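Local coordinates for carbohydrate kinase (Agrobacterium tumefaciens, PDB 2NWH), which probably phosphorylates a sugar or related small molecule with ATP, as a PfkB-family kinase of the ribokinase clan, at residues I6-G11 and V56-P61; A45-S50 and A78-T83. All coordinates share one frame; numbering follows the deposited sequence.

Contact 1: residues I6-G11 and V56-P61; sequences ILVLGG and VRIIAP
Two parallel neighbours in the large central sheet of the ribokinase-like fold, strands 5-9 and 55-63, meet here with Ile-6 level with Val-56 and Leu-9 level with Ile-59. The short segments are inclined by 21° to one another. The ladder starts with Arg-57 N giving its hydrogen to Ile-6 O, 3.0 Å away, in a nearly straight bond. Next, Arg-57 O takes the hydrogen of Val-8 N at 2.8 Å, and Val-8 O receives that of Ile-59 N, also at 2.8 Å. The last rung is weak: Gly-10 N lies 3.4 Å from Ile-59 O as the first strand leaves the sheet. Beyond it the buried Gly-10 O has no hydrogen-bond partner in the model, and the methyl CB of Ala-60 presses on it at 3.2 Å.

On one face Leu-7 and Arg-57 run side by side in the same direction. With CG of Leu-7 anti to its own N (chi1 176°), CD1 reaches over to the arginine's extended methylene chain, 3.6 Å from Arg-57 CG. Ile-59 places CG1 beside its backbone N (chi1 -61°), and its CD1 comes to lie near both leucines: 3.9 Å from Leu-7 CD1, and close to Leu-9 CD2 as well. On the reverse face the two methyls of Val-8 divide the work. Val-8 CG2 meets Val-56 CG1, and Val-8 CG1 lies 3.9 Å from Ile-58 CD1.

The Leu-7 face packs on Ala-131 of helix 126-134, while strand 81-87 flanks the other edge of strand 55-63. The Val-8 face lies under Ala-46 and Leu-49 of helix 41-51, and strand 137-141 pairs with the far edge of strand 5-9.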
loop_
_atom_site.group_PDB
_atom_site.type_symbol
_atom_site.label_atom_id
_atom_site.label_comp_id
_atom_site.label_asym_id
_atom_site.label_seq_id
_atom_site.Cartn_x
_atom_site.Cartn_y
_atom_site.Cartn_z
ATOM N N ILE A 6 -7.527 -8.089 9.492
ATOM C CA ILE A 6 -6.418 -8.028 8.572
ATOM C C ILE A 6 -5.217 -7.561 9.358
ATOM O O ILE A 6 -5.294 -6.527 10.064
ATOM C CB ILE A 6 -6.700 -7.026 7.389
ATOM C CG1 ILE A 6 -7.949 -7.450 6.588
ATOM C CG2 ILE A 6 -5.428 -6.819 6.545
ATOM C CD1 ILE A 6 -8.320 -6.454 5.552
ATOM N N LEU A 7 -4.116 -8.289 9.245
ATOM C CA LEU A 7 -2.870 -7.855 9.870
ATOM C C LEU A 7 -1.920 -7.364 8.799
ATOM O O LEU A 7 -1.671 -8.084 7.828
ATOM C CB LEU A 7 -2.227 -9.010 10.622
ATOM C CG LEU A 7 -0.850 -8.738 11.274
ATOM C CD1 LEU A 7 -1.007 -7.858 12.474
ATOM C CD2 LEU A 7 -0.251 -10.047 11.692
ATOM N N VAL A 8 -1.387 -6.159 9.006
ATOM C CA VAL A 8 -0.456 -5.513 8.079
ATOM C C VAL A 8 0.935 -5.509 8.678
ATOM O O VAL A 8 1.121 -5.105 9.840
ATOM C CB VAL A 8 -0.891 -4.085 7.783
ATOM C CG1 VAL A 8 0.079 -3.422 6.792
ATOM C CG2 VAL A 8 -2.309 -4.099 7.210
ATOM N N LEU A 9 1.908 -5.972 7.914
ATOM C CA LEU A 9 3.314 -5.937 8.329
ATOM C C LEU A 9 4.098 -5.160 7.269
ATOM O O LEU A 9 4.250 -5.608 6.130
ATOM C CB LEU A 9 3.859 -7.359 8.510
ATOM C CG LEU A 9 3.024 -8.191 9.466
ATOM C CD1 LEU A 9 2.124 -9.150 8.677
ATOM C CD2 LEU A 9 3.996 -9.020 10.350
ATOM N N GLY A 10 4.584 -3.986 7.630
ATOM C CA GLY A 10 5.097 -3.087 6.620
ATOM C C GLY A 10 5.570 -1.784 7.210
ATOM O O GLY A 10 5.891 -1.716 8.391
ATOM N N GLY A 11 5.628 -0.773 6.360
ATOM C CA GLY A 11 6.176 0.490 6.737
ATOM C C GLY A 11 5.134 1.417 7.264
ATOM O O GLY A 11 3.941 1.364 6.897
ATOM N N VAL A 56 -8.503 -3.784 11.551
ATOM C CA VAL A 56 -7.122 -3.800 11.016
ATOM C C VAL A 56 -6.131 -3.590 12.137
ATOM O O VAL A 56 -6.352 -2.724 13.002
ATOM C CB VAL A 56 -6.886 -2.747 9.890
ATOM C CG1 VAL A 56 -5.440 -2.890 9.277
ATOM C CG2 VAL A 56 -7.976 -2.891 8.785
ATOM N N ARG A 57 -5.061 -4.399 12.120
ATOM C CA ARG A 57 -3.928 -4.230 13.041
ATOM C C ARG A 57 -2.652 -4.079 12.194
ATOM O O ARG A 57 -2.543 -4.689 11.109
ATOM C CB ARG A 57 -3.827 -5.443 13.987
ATOM C CG ARG A 57 -2.533 -5.514 14.804
ATOM C CD ARG A 57 -2.537 -6.764 15.642
ATOM N NE ARG A 57 -1.371 -6.881 16.527
ATOM C CZ ARG A 57 -1.162 -7.929 17.323
ATOM N NH1 ARG A 57 -1.987 -8.959 17.285
ATOM N NH2 ARG A 57 -0.111 -7.969 18.121
ATOM N N ILE A 58 -1.702 -3.271 12.659
ATOM C CA ILE A 58 -0.408 -3.137 11.940
ATOM C C ILE A 58 0.789 -3.368 12.879
ATOM O O ILE A 58 0.787 -2.920 14.028
ATOM C CB ILE A 58 -0.258 -1.780 11.162
ATOM C CG1 ILE A 58 1.048 -1.765 10.319
ATOM C CG2 ILE A 58 -0.343 -0.512 12.131
ATOM C CD1 ILE A 58 1.043 -0.634 9.267
ATOM N N ILE A 59 1.810 -4.043 12.358
ATOM C CA ILE A 59 3.092 -4.192 13.039
ATOM C C ILE A 59 4.133 -3.527 12.124
ATOM O O ILE A 59 4.391 -4.009 10.990
ATOM C CB ILE A 59 3.450 -5.668 13.210
ATOM C CG1 ILE A 59 2.409 -6.393 14.057
ATOM C CG2 ILE A 59 4.860 -5.831 13.959
ATOM C CD1 ILE A 59 2.611 -7.975 13.996
ATOM N N ALA A 60 4.662 -2.382 12.589
ATOM C CA ALA A 60 5.738 -1.689 11.882
ATOM C C ALA A 60 6.901 -1.376 12.831
ATOM O O ALA A 60 6.658 -1.015 13.998
ATOM C CB ALA A 60 5.217 -0.421 11.291
ATOM N N PRO A 61 8.147 -1.451 12.337
ATOM C CA PRO A 61 9.305 -0.999 13.150
ATOM C C PRO A 61 9.050 0.449 13.537
ATOM O O PRO A 61 8.539 1.241 12.722
ATOM C CB PRO A 61 10.488 -1.126 12.191
ATOM C CG PRO A 61 10.100 -2.309 11.291
ATOM C CD PRO A 61 8.598 -1.938 11.011
#

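Contact 2: residues A45-S50 and A78-T83; sequences AARNLS and AGVEDT
Ser-50 OG approaches the carbonyl of Ala-78 in the plane of that group and donates to Ala-78 O at 2.6 Å, a short bond at 148° to the C=O. It joins helix 41-51 to the Schellman motif that ends helix 66-77, where Gly-79 takes the positive phi (77°) and turns the chain toward strand 81-87. The turn belongs to the beta-alpha-beta crossover from strand 55-63 through helix 66-77 to strand 81-87. With OG trans to the serine's own N (chi1 -175°), the hydroxyl is directed at the turn.

Flanking the bond is an apolar patch. Arg-47 offers its methylenes rather than its guanidinium: Arg-47 CG touches Ala-78 CB at 3.6 Å, while NH2 is hydrogen-bonded to Asn-44 OD1. Val-80 meets this side chain at about a right angle. Its CG2 methyl settles against the helix backbone, 3.6 Å from Ala-46 O and 3.7 Å from Arg-47 CA, with Ser-50 CB close by; Val-80 also touches Ile-58 of the sheet.

A water lies within hydrogen-bonding distance of both sides, 2.9 Å from Ser-50 OG and 2.8 Å from Gly-79 O; with further acceptors in reach, it need not donate to both at once.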
loop_
_atom_site.group_PDB
_atom_site.type_symbol
_atom_site.label_atom_id
_atom_site.label_comp_id
_atom_site.label_asym_id
_atom_site.label_seq_id
_atom_site.Cartn_x
_atom_site.Cartn_y
_atom_site.Cartn_z
ATOM N N ALA A 45 -2.374 1.669 3.456
ATOM C CA ALA A 45 -3.347 0.623 3.108
ATOM C C ALA A 45 -4.117 0.181 4.363
ATOM O O ALA A 45 -5.322 -0.097 4.302
ATOM C CB ALA A 45 -2.635 -0.558 2.408
ATOM N N ALA A 46 -3.432 0.117 5.523
ATOM C CA ALA A 46 -4.081 -0.310 6.776
ATOM C C ALA A 46 -5.190 0.653 7.112
ATOM O O ALA A 46 -6.291 0.209 7.440
ATOM C CB ALA A 46 -3.082 -0.348 7.954
ATOM N N ARG A 47 -4.890 1.950 7.091
ATOM C CA ARG A 47 -5.915 2.968 7.332
ATOM C C ARG A 47 -7.042 2.792 6.361
ATOM O O ARG A 47 -8.208 2.873 6.765
ATOM C CB ARG A 47 -5.309 4.375 7.207
ATOM C CG ARG A 47 -4.369 4.701 8.399
ATOM C CD ARG A 47 -4.109 6.188 8.457
ATOM N NE ARG A 47 -3.355 6.704 7.301
ATOM C CZ ARG A 47 -2.840 7.932 7.222
ATOM N NH1 ARG A 47 -3.091 8.802 8.201
ATOM N NH2 ARG A 47 -2.151 8.311 6.133
ATOM N N ASN A 48 -6.722 2.570 5.094
ATOM C CA ASN A 48 -7.796 2.463 4.084
ATOM C C ASN A 48 -8.703 1.288 4.358
ATOM O O ASN A 48 -9.928 1.412 4.252
ATOM C CB ASN A 48 -7.245 2.360 2.657
ATOM C CG ASN A 48 -6.532 3.636 2.215
ATOM O OD1 ASN A 48 -6.677 4.672 2.845
ATOM N ND2 ASN A 48 -5.765 3.554 1.127
ATOM N N LEU A 49 -8.110 0.132 4.678
ATOM C CA LEU A 49 -8.899 -1.051 4.987
ATOM C C LEU A 49 -9.785 -0.838 6.189
ATOM O O LEU A 49 -10.937 -1.297 6.209
ATOM C CB LEU A 49 -7.978 -2.280 5.190
ATOM C CG LEU A 49 -7.374 -2.719 3.854
ATOM C CD1 LEU A 49 -6.045 -3.528 4.072
ATOM C CD2 LEU A 49 -8.419 -3.462 2.995
ATOM N N SER A 50 -9.272 -0.156 7.203
ATOM C CA SER A 50 -10.110 0.205 8.372
ATOM C C SER A 50 -11.305 1.116 8.006
ATOM O O SER A 50 -12.474 0.897 8.435
ATOM C CB SER A 50 -9.222 0.802 9.472
ATOM O OG SER A 50 -9.974 1.049 10.643
ATOM N N ALA A 78 -7.723 6.459 12.554
ATOM C CA ALA A 78 -8.316 5.685 11.477
ATOM C C ALA A 78 -8.895 4.362 11.990
ATOM O O ALA A 78 -9.386 3.549 11.191
ATOM C CB ALA A 78 -7.294 5.431 10.417
ATOM N N GLY A 79 -8.845 4.139 13.298
ATOM C CA GLY A 79 -9.337 2.856 13.863
ATOM C C GLY A 79 -8.409 1.652 13.695
ATOM O O GLY A 79 -8.806 0.505 13.926
ATOM N N VAL A 80 -7.145 1.900 13.350
ATOM C CA VAL A 80 -6.177 0.813 13.176
ATOM C C VAL A 80 -5.558 0.550 14.525
ATOM O O VAL A 80 -5.103 1.499 15.208
ATOM C CB VAL A 80 -5.068 1.202 12.148
ATOM C CG1 VAL A 80 -3.932 0.156 12.078
ATOM C CG2 VAL A 80 -5.675 1.474 10.706
ATOM N N GLU A 81 -5.491 -0.729 14.887
ATOM C CA GLU A 81 -4.743 -1.168 16.073
ATOM C C GLU A 81 -3.242 -1.153 15.772
ATOM O O GLU A 81 -2.753 -1.893 14.927
ATOM C CB GLU A 81 -5.198 -2.557 16.527
ATOM C CG GLU A 81 -4.492 -3.024 17.841
ATOM C CD GLU A 81 -4.754 -4.497 18.193
ATOM O OE1 GLU A 81 -5.405 -5.208 17.387
ATOM O OE2 GLU A 81 -4.283 -4.941 19.273
ATOM N N ASP A 82 -2.530 -0.268 16.445
ATOM C CA ASP A 82 -1.088 -0.073 16.242
ATOM C C ASP A 82 -0.365 -0.881 17.291
ATOM O O ASP A 82 -0.379 -0.502 18.467
ATOM C CB ASP A 82 -0.711 1.381 16.488
ATOM C CG ASP A 82 0.758 1.665 16.185
ATOM O OD1 ASP A 82 1.251 1.246 15.107
ATOM O OD2 ASP A 82 1.410 2.337 17.019
ATOM N N THR A 83 0.268 -1.972 16.882
ATOM C CA THR A 83 1.142 -2.736 17.808
ATOM C C THR A 83 2.558 -2.719 17.222
ATOM O O THR A 83 2.939 -3.608 16.504
ATOM C CB THR A 83 0.620 -4.201 18.061
ATOM O OG1 THR A 83 0.534 -4.925 16.834
ATOM C CG2 THR A 83 -0.770 -4.217 18.713
HETATM O O HOH W 1 -9.709 -1.418 12.083
#

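In the fold
Strand 55-63 is the common element: contact 1 pairs one edge of it with strand 5-9, and its other edge pairs with strand 81-87 of contact 2. The centres are only 8 Å apart. Ile-58 N and Glu-81 O, 2.9 Å apart, form a probable backbone bond, and Arg-57 NE reaches Thr-83 OG1 at 2.7 Å. Helix 41-51 closes the group from the Val-56 side, Val-56 CG2 packing 3.4 Å from Ser-50 N. On the same helix Asn-48, directed away from contact 2, hydrogen-bonds through ND2 to Asp-255 OD2, in the GAGD sequence that supplies the catalytic base in PfkB relatives. The sodium ion is held by other residues, Asp-249 and Thr-251.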